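Local coordinates for beta-galactosidase (Bacillus circulans, PDB 4MAD), which probably hydrolyses terminal non-reducing beta-D-galactose residues in beta-D-galactosides, as a glycoside hydrolase of family 35, at residues Ser35-Tyr40 / Ser281-Met286; Thr220-Ser225 / Cys245-His250. All blocks are in the same frame, centred on the assembly; numbering follows the deposited sequence.

Contact 1. Residues Ser35-Tyr40 / Ser281-Met286; sequences SGAMHY and SVNFYM
Ser-35 OG donates a 2.6 Å hydrogen bond to Asn-283 OD1, reaching the amide oxygen from above its carbonyl plane. This pair lies on the seam where the first and last strands of the (beta/alpha)8 barrel close the parallel sheet. With CG anti to the backbone N (chi1 -176°), Asn-283 points OD1 at the Ser-35 hydroxyl, and ND2 is hydrogen-bonded to Met-246 O and Glu-64 OE1, which fixes the flip of the amide. The backbone ladder runs from Ser-35 N to Val-282 O, from Phe-284 N back to Ser-35 O, and from Ala-37 N to Phe-284 O at 2.9 Å. Where the chain turns a corner at Tyr-285, a cis peptide leads into Met-286, whose chain bends at chi2 and chi3 and lays its methyl over the His-39 ring: CE is 3.5 Å from the ring centroid, 11° off the normal, a CH-pi contact. Replacing His-39 by an alanine would probably leave the CE methyl without its flat partner and freer to swing about the CG-SD bond. Tyr-285, beside the predicted nucleophile Glu-247, hydrogen-bonds through OH to Tyr-313, and its ring takes Met-286 SD over the centre of one face, 3.2 Å above the plane.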
ATOM      1  N   SER A  35      20.733   4.477   5.742  1.00 17.06           N
ATOM      2  CA  SER A  35      19.844   3.909   4.765  1.00 17.93           C
ATOM      3  C   SER A  35      18.556   4.681   4.624  1.00 17.21           C
ATOM      4  O   SER A  35      18.065   5.266   5.534  1.00 15.20           O
ATOM      5  CB  SER A  35      19.573   2.431   5.096  1.00 15.45           C
ATOM      6  OG  SER A  35      18.569   1.851   4.347  1.00 21.65           O
ATOM      7  N   GLY A  36      18.034   4.628   3.425  1.00 17.74           N
ATOM      8  CA  GLY A  36      16.800   5.277   3.126  1.00 16.66           C
ATOM      9  C   GLY A  36      15.806   4.283   2.583  1.00 15.35           C
ATOM     10  O   GLY A  36      16.088   3.556   1.739  1.00 14.67           O
ATOM     11  N   ALA A  37      14.617   4.291   3.139  1.00 14.21           N
ATOM     12  CA  ALA A  37      13.557   3.444   2.600  1.00 16.41           C
ATOM     13  C   ALA A  37      12.906   4.009   1.334  1.00 14.32           C
ATOM     14  O   ALA A  37      12.482   5.126   1.299  1.00 14.01           O
ATOM     15  CB  ALA A  37      12.528   3.195   3.621  1.00 17.01           C
ATOM     16  N   MET A  38      12.908   3.185   0.304  1.00 14.50           N
ATOM     17  CA  MET A  38      12.174   3.438  -0.893  1.00 14.04           C
ATOM     18  C   MET A  38      11.605   2.122  -1.425  1.00 15.82           C
ATOM     19  O   MET A  38      12.298   1.186  -1.552  1.00 16.72           O
ATOM     20  CB  MET A  38      13.053   4.071  -1.954  1.00 15.23           C
ATOM     21  CG  MET A  38      12.380   4.250  -3.241  1.00 15.35           C
ATOM     22  SD  MET A  38      13.436   4.920  -4.562  1.00 19.49           S
ATOM     23  CE  MET A  38      12.312   4.773  -5.921  1.00 15.58           C
ATOM     24  N   HIS A  39      10.338   2.111  -1.733  1.00 14.39           N
ATOM     25  CA  HIS A  39       9.693   0.893  -2.194  1.00 15.49           C
ATOM     26  C   HIS A  39       9.520   0.878  -3.703  1.00 13.04           C
ATOM     27  O   HIS A  39       8.910   1.743  -4.244  1.00 15.03           O
ATOM     28  CB  HIS A  39       8.321   0.821  -1.582  1.00 14.20           C
ATOM     29  CG  HIS A  39       8.315   0.777  -0.100  1.00 14.56           C
ATOM     30  ND1 HIS A  39       9.428   0.481   0.641  1.00 19.53           N
ATOM     31  CD2 HIS A  39       7.331   1.038   0.789  1.00 10.40           C
ATOM     32  CE1 HIS A  39       9.124   0.537   1.919  1.00 12.26           C
ATOM     33  NE2 HIS A  39       7.867   0.900   2.030  1.00 17.62           N
ATOM     34  N   TYR A  40      10.036  -0.125  -4.368  1.00 16.80           N
ATOM     35  CA  TYR A  40       9.987  -0.108  -5.810  1.00 18.72           C
ATOM     36  C   TYR A  40       8.534   0.018  -6.275  1.00 19.14           C
ATOM     37  O   TYR A  40       8.269   0.564  -7.285  1.00 16.00           O
ATOM     38  CB  TYR A  40      10.666  -1.332  -6.441  1.00 15.89           C
ATOM     39  CG  TYR A  40      10.167  -2.620  -5.918  1.00 14.80           C
ATOM     40  CD1 TYR A  40       9.265  -3.354  -6.614  1.00 14.27           C
ATOM     41  CD2 TYR A  40      10.602  -3.092  -4.749  1.00 16.17           C
ATOM     42  CE1 TYR A  40       8.759  -4.523  -6.106  1.00 17.93           C
ATOM     43  CE2 TYR A  40      10.123  -4.281  -4.234  1.00 17.78           C
ATOM     44  CZ  TYR A  40       9.171  -4.993  -4.911  1.00 17.80           C
ATOM     45  OH  TYR A  40       8.684  -6.146  -4.422  1.00 16.14           O
ATOM     46  N   SER A 281      23.265   3.442  13.552  1.00 16.81           N
ATOM     47  CA  SER A 281      22.914   3.403  12.161  1.00 15.95           C
ATOM     48  C   SER A 281      21.430   3.632  12.030  1.00 17.22           C
ATOM     49  O   SER A 281      20.703   3.476  12.949  1.00 17.88           O
ATOM     50  CB  SER A 281      23.259   2.100  11.517  1.00 18.18           C
ATOM     51  OG  SER A 281      24.604   1.870  11.463  1.00 19.76           O
ATOM     52  N   VAL A 282      21.021   4.054  10.863  1.00 16.97           N
ATOM     53  CA  VAL A 282      19.647   4.446  10.702  1.00 18.05           C
ATOM     54  C   VAL A 282      19.096   4.159   9.320  1.00 17.40           C
ATOM     55  O   VAL A 282      19.772   4.258   8.359  1.00 19.16           O
ATOM     56  CB  VAL A 282      19.489   5.919  11.043  1.00 18.51           C
ATOM     57  CG1 VAL A 282      20.301   6.746  10.125  1.00 21.08           C
ATOM     58  CG2 VAL A 282      18.017   6.343  10.991  1.00 18.57           C
ATOM     59  N   ASN A 283      17.847   3.771   9.269  1.00 14.48           N
ATOM     60  CA  ASN A 283      17.091   3.674   8.033  1.00 16.43           C
ATOM     61  C   ASN A 283      15.901   4.616   8.082  1.00 16.66           C
ATOM     62  O   ASN A 283      15.056   4.441   8.859  1.00 16.89           O
ATOM     63  CB  ASN A 283      16.618   2.254   7.809  1.00 17.69           C
ATOM     64  CG  ASN A 283      15.907   2.064   6.501  1.00 18.76           C
ATOM     65  OD1 ASN A 283      16.307   2.592   5.480  1.00 17.66           O
ATOM     66  ND2 ASN A 283      14.842   1.275   6.537  1.00 17.01           N
ATOM     67  N   PHE A 284      15.897   5.620   7.237  1.00 15.77           N
ATOM     68  CA  PHE A 284      14.851   6.587   7.236  1.00 15.22           C
ATOM     69  C   PHE A 284      13.571   5.949   6.621  1.00 14.39           C
ATOM     70  O   PHE A 284      13.619   5.472   5.534  1.00 17.29           O
ATOM     71  CB  PHE A 284      15.268   7.823   6.441  1.00 13.33           C
ATOM     72  CG  PHE A 284      15.929   8.873   7.244  1.00 15.70           C
ATOM     73  CD1 PHE A 284      15.318  10.036   7.463  1.00 17.53           C
ATOM     74  CD2 PHE A 284      17.164   8.689   7.758  1.00 17.66           C
ATOM     75  CE1 PHE A 284      15.915  10.982   8.222  1.00 20.71           C
ATOM     76  CE2 PHE A 284      17.752   9.649   8.485  1.00 19.55           C
ATOM     77  CZ  PHE A 284      17.129  10.784   8.713  1.00 17.52           C
ATOM     78  N   TYR A 285      12.463   5.997   7.353  1.00 12.74           N
ATOM     79  CA  TYR A 285      11.189   5.567   6.864  1.00 14.85           C
ATOM     80  C   TYR A 285      10.181   6.729   6.833  1.00 16.50           C
ATOM     81  O   TYR A 285       9.773   7.166   7.855  1.00 18.11           O
ATOM     82  CB  TYR A 285      10.674   4.465   7.757  1.00 13.88           C
ATOM     83  CG  TYR A 285       9.570   3.670   7.116  1.00 18.55           C
ATOM     84  CD1 TYR A 285       9.796   2.431   6.572  1.00 14.75           C
ATOM     85  CD2 TYR A 285       8.318   4.205   6.982  1.00 16.01           C
ATOM     86  CE1 TYR A 285       8.785   1.734   5.967  1.00 17.29           C
ATOM     87  CE2 TYR A 285       7.330   3.529   6.355  1.00 15.57           C
ATOM     88  CZ  TYR A 285       7.551   2.289   5.865  1.00 15.31           C
ATOM     89  OH  TYR A 285       6.539   1.645   5.256  1.00 16.70           O
ATOM     90  N   MET A 286       9.777   7.211   5.658  1.00 17.93           N
ATOM     91  CA  MET A 286      10.264   6.816   4.347  1.00 14.27           C
ATOM     92  C   MET A 286      11.211   7.892   3.795  1.00 15.89           C
ATOM     93  O   MET A 286      11.008   9.035   4.029  1.00 15.47           O
ATOM     94  CB  MET A 286       9.114   6.712   3.381  1.00 16.72           C
ATOM     95  CG  MET A 286       8.150   5.653   3.633  1.00 16.85           C
ATOM     96  SD  MET A 286       8.702   4.049   3.376  1.00 16.99           S
ATOM     97  CE  MET A 286       9.003   4.099   1.665  1.00 17.20           C
TER

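Contact 2. Residues Thr220-Ser225 / Cys245-His250; sequences TVNFGS and CMEFWH
Asn-222 has CG anti to its carbonyl carbon (chi1 -60°), and Glu-247 has a similar first torsion (chi1 -50°) with an extended chain beyond; together they lay amide and carboxylate one on the other, planes 13° apart, with Asn-222 ND2 3.5 Å from Glu-247 CD. Asn-222 OD1 also takes a weak hydrogen bond from Glu-247 N, while ND2 bonds to Glu-171, the predicted proton donor. Glu-247, the predicted nucleophile, is held at both oxygens: the anti lone pair of OE1 receives Trp-249 NE1 at 2.9 Å, nearly in the indole plane, and OE2 forms a salt bridge with Arg-104. The same indole lays one face against the backbone of Asn-222 and Phe-223, with CZ3 3.7 Å from Phe-223 CA. Phe-223 leaves the strand on the face opposite Asn-222, and Cys-245 SG sits over the centre of its ring, 3.9 Å from the centroid. Parallel-strand bonds join the backbones, Phe-223 N to Glu-247 O and Trp-249 N to Phe-223 O. This is the beta-alpha-beta unit of barrel strands 218-223 and 244-249 linked by helix 227-237; Phe-223 packs on that helix and on helix 265-276, while Thr-220 and Met-246 touch strand 197-202.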
ATOM      1  N   THR A 220      17.175  -5.123  15.555  1.00 14.58           N
ATOM      2  CA  THR A 220      17.178  -3.684  15.382  1.00 17.72           C
ATOM      3  C   THR A 220      15.872  -3.167  15.956  1.00 17.12           C
ATOM      4  O   THR A 220      15.013  -3.933  16.147  1.00 16.82           O
ATOM      5  CB  THR A 220      17.269  -3.304  13.923  1.00 16.80           C
ATOM      6  OG1 THR A 220      16.212  -3.873  13.182  1.00 18.22           O
ATOM      7  CG2 THR A 220      18.593  -3.754  13.338  1.00 17.81           C
ATOM      8  N   VAL A 221      15.668  -1.939  16.259  1.00 15.12           N
ATOM      9  CA  VAL A 221      14.405  -1.343  16.639  1.00 16.02           C
ATOM     10  C   VAL A 221      13.954  -0.206  15.727  1.00 15.79           C
ATOM     11  O   VAL A 221      14.769   0.387  15.050  1.00 17.62           O
ATOM     12  CB  VAL A 221      14.465  -0.811  18.082  1.00 20.00           C
ATOM     13  CG1 VAL A 221      14.673  -1.954  19.063  1.00 20.00           C
ATOM     14  CG2 VAL A 221      15.567   0.227  18.222  1.00 20.00           C
ATOM     15  N   ASN A 222      12.637   0.003  15.872  1.00 15.75           N
ATOM     16  CA  ASN A 222      11.946   0.972  15.097  1.00 13.95           C
ATOM     17  C   ASN A 222      11.300   2.023  15.971  1.00 16.18           C
ATOM     18  O   ASN A 222      10.702   1.701  16.926  1.00 16.72           O
ATOM     19  CB  ASN A 222      10.870   0.251  14.301  1.00 15.30           C
ATOM     20  CG  ASN A 222      11.429  -0.793  13.393  1.00 15.76           C
ATOM     21  OD1 ASN A 222      12.552  -0.721  13.008  1.00 15.86           O
ATOM     22  ND2 ASN A 222      10.592  -1.717  12.984  1.00 22.31           N
ATOM     23  N   PHE A 223      11.427   3.276  15.612  1.00 15.22           N
ATOM     24  CA  PHE A 223      10.877   4.304  16.414  1.00 15.02           C
ATOM     25  C   PHE A 223      10.827   5.679  15.749  1.00 15.09           C
ATOM     26  O   PHE A 223      11.431   5.917  14.772  1.00 13.57           O
ATOM     27  CB  PHE A 223      11.592   4.379  17.744  1.00 19.30           C
ATOM     28  CG  PHE A 223      13.057   4.707  17.645  1.00 16.45           C
ATOM     29  CD1 PHE A 223      13.478   5.985  17.436  1.00 18.53           C
ATOM     30  CD2 PHE A 223      14.017   3.751  17.823  1.00 19.01           C
ATOM     31  CE1 PHE A 223      14.801   6.274  17.382  1.00 20.32           C
ATOM     32  CE2 PHE A 223      15.347   4.042  17.742  1.00 21.75           C
ATOM     33  CZ  PHE A 223      15.740   5.284  17.544  1.00 20.63           C
ATOM     34  N   GLY A 224      10.033   6.544  16.336  1.00 12.99           N
ATOM     35  CA  GLY A 224       9.942   7.887  15.871  1.00 15.17           C
ATOM     36  C   GLY A 224      10.628   8.948  16.719  1.00 15.68           C
ATOM     37  O   GLY A 224      10.947  10.013  16.257  1.00 17.60           O
ATOM     38  N   SER A 225      10.830   8.635  17.979  1.00 16.31           N
ATOM     39  CA  SER A 225      11.490   9.533  18.894  1.00 16.27           C
ATOM     40  C   SER A 225      12.148   8.807  20.079  1.00 17.79           C
ATOM     41  O   SER A 225      11.945   7.628  20.247  1.00 17.20           O
ATOM     42  CB  SER A 225      10.540  10.615  19.358  1.00 22.28           C
ATOM     43  OG  SER A 225       9.687  10.118  20.323  1.00 26.17           O
ATOM     44  N   CYS A 245      18.502   1.738  14.092  1.00 17.03           N
ATOM     45  CA  CYS A 245      17.099   2.041  13.972  1.00 15.71           C
ATOM     46  C   CYS A 245      16.676   1.661  12.578  1.00 15.81           C
ATOM     47  O   CYS A 245      16.966   2.326  11.672  1.00 18.83           O
ATOM     48  CB  CYS A 245      16.878   3.520  14.156  1.00 17.52           C
ATOM     49  SG  CYS A 245      15.177   4.016  13.941  1.00 17.99           S
ATOM     50  N   MET A 246      16.053   0.522  12.427  1.00 14.60           N
ATOM     51  CA  MET A 246      15.644   0.051  11.125  1.00 18.54           C
ATOM     52  C   MET A 246      14.496   0.792  10.415  1.00 16.36           C
ATOM     53  O   MET A 246      14.427   0.766   9.242  1.00 16.09           O
ATOM     54  CB  MET A 246      15.452  -1.444  11.163  1.00 17.65           C
ATOM     55  CG  MET A 246      15.194  -2.023   9.897  1.00 17.53           C
ATOM     56  SD  MET A 246      16.446  -1.945   8.639  1.00 19.69           S
ATOM     57  CE  MET A 246      17.874  -2.362   9.518  1.00 19.42           C
ATOM     58  N   GLU A 247      13.626   1.421  11.189  1.00 15.86           N
ATOM     59  CA  GLU A 247      12.672   2.380  10.709  1.00 15.44           C
ATOM     60  C   GLU A 247      12.670   3.609  11.638  1.00 14.31           C
ATOM     61  O   GLU A 247      12.221   3.554  12.712  1.00 17.75           O
ATOM     62  CB  GLU A 247      11.261   1.785  10.618  1.00 16.09           C
ATOM     63  CG  GLU A 247      11.166   0.471   9.884  1.00 18.80           C
ATOM     64  CD  GLU A 247       9.773  -0.148   9.931  1.00 20.59           C
ATOM     65  OE1 GLU A 247       8.863   0.500  10.456  1.00 19.70           O
ATOM     66  OE2 GLU A 247       9.654  -1.289   9.500  1.00 24.55           O
ATOM     67  N   PHE A 248      13.231   4.699  11.177  1.00 14.54           N
ATOM     68  CA  PHE A 248      13.131   5.977  11.858  1.00 14.45           C
ATOM     69  C   PHE A 248      11.972   6.688  11.171  1.00 15.80           C
ATOM     70  O   PHE A 248      12.101   7.167  10.076  1.00 15.05           O
ATOM     71  CB  PHE A 248      14.444   6.750  11.738  1.00 12.93           C
ATOM     72  CG  PHE A 248      14.384   8.200  12.173  1.00 13.85           C
ATOM     73  CD1 PHE A 248      13.626   8.620  13.226  1.00 18.10           C
ATOM     74  CD2 PHE A 248      15.139   9.152  11.532  1.00 16.00           C
ATOM     75  CE1 PHE A 248      13.639   9.956  13.573  1.00 13.66           C
ATOM     76  CE2 PHE A 248      15.092  10.427  11.887  1.00 14.24           C
ATOM     77  CZ  PHE A 248      14.361  10.815  12.919  1.00 12.76           C
ATOM     78  N   TRP A 249      10.851   6.745  11.872  1.00 15.93           N
ATOM     79  CA  TRP A 249       9.634   7.284  11.335  1.00 16.68           C
ATOM     80  C   TRP A 249       9.733   8.807  11.435  1.00 16.29           C
ATOM     81  O   TRP A 249       9.259   9.402  12.350  1.00 16.84           O
ATOM     82  CB  TRP A 249       8.382   6.766  12.095  1.00 17.65           C
ATOM     83  CG  TRP A 249       8.301   5.299  12.151  1.00 16.35           C
ATOM     84  CD1 TRP A 249       8.537   4.478  11.157  1.00 19.68           C
ATOM     85  CD2 TRP A 249       7.941   4.491  13.268  1.00 17.63           C
ATOM     86  NE1 TRP A 249       8.378   3.195  11.547  1.00 22.26           N
ATOM     87  CE2 TRP A 249       8.025   3.179  12.863  1.00 18.96           C
ATOM     88  CE3 TRP A 249       7.586   4.760  14.573  1.00 19.61           C
ATOM     89  CZ2 TRP A 249       7.757   2.135  13.704  1.00 25.06           C
ATOM     90  CZ3 TRP A 249       7.339   3.724  15.400  1.00 23.20           C
ATOM     91  CH2 TRP A 249       7.413   2.438  14.965  1.00 23.39           C
ATOM     92  N   HIS A 250      10.387   9.406  10.476  1.00 17.14           N
ATOM     93  CA  HIS A 250      10.634  10.840  10.524  1.00 17.18           C
ATOM     94  C   HIS A 250       9.468  11.636   9.976  1.00 16.51           C
ATOM     95  O   HIS A 250       9.445  12.817  10.006  1.00 16.45           O
ATOM     96  CB  HIS A 250      11.899  11.209   9.769  1.00 15.96           C
ATOM     97  CG  HIS A 250      11.745  11.154   8.303  1.00 18.88           C
ATOM     98  ND1 HIS A 250      11.674   9.976   7.606  1.00 20.25           N
ATOM     99  CD2 HIS A 250      11.588  12.128   7.397  1.00 15.05           C
ATOM    100  CE1 HIS A 250      11.509  10.229   6.331  1.00 13.74           C
ATOM    101  NE2 HIS A 250      11.456  11.524   6.176  1.00 25.38           N
TER

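Overall arrangement
The two contacts lie in one eight-stranded parallel barrel, their centres about 10 Å apart. Contact 2 pairs the sixth and seventh strands, consecutive in the chain; contact 1 pairs the first with the eighth, 241 residues apart at their closest ends, and so closes the barrel, with contact 2 lying in the chain between its two strands. Strands 244-249 and 281-284 are neighbours, which joins the contacts directly: Asn-283 N lies 2.9 Å from Cys-245 O, a probable hydrogen bond. Following the sheet from 220-225 through 245-250 and 281-286 to 35-40 thus crosses four adjacent strands. Both contacts run to the C-terminal ends of their strands, where the predicted nucleophile and proton donor lie, as in other (beta/alpha)8 glycosidases.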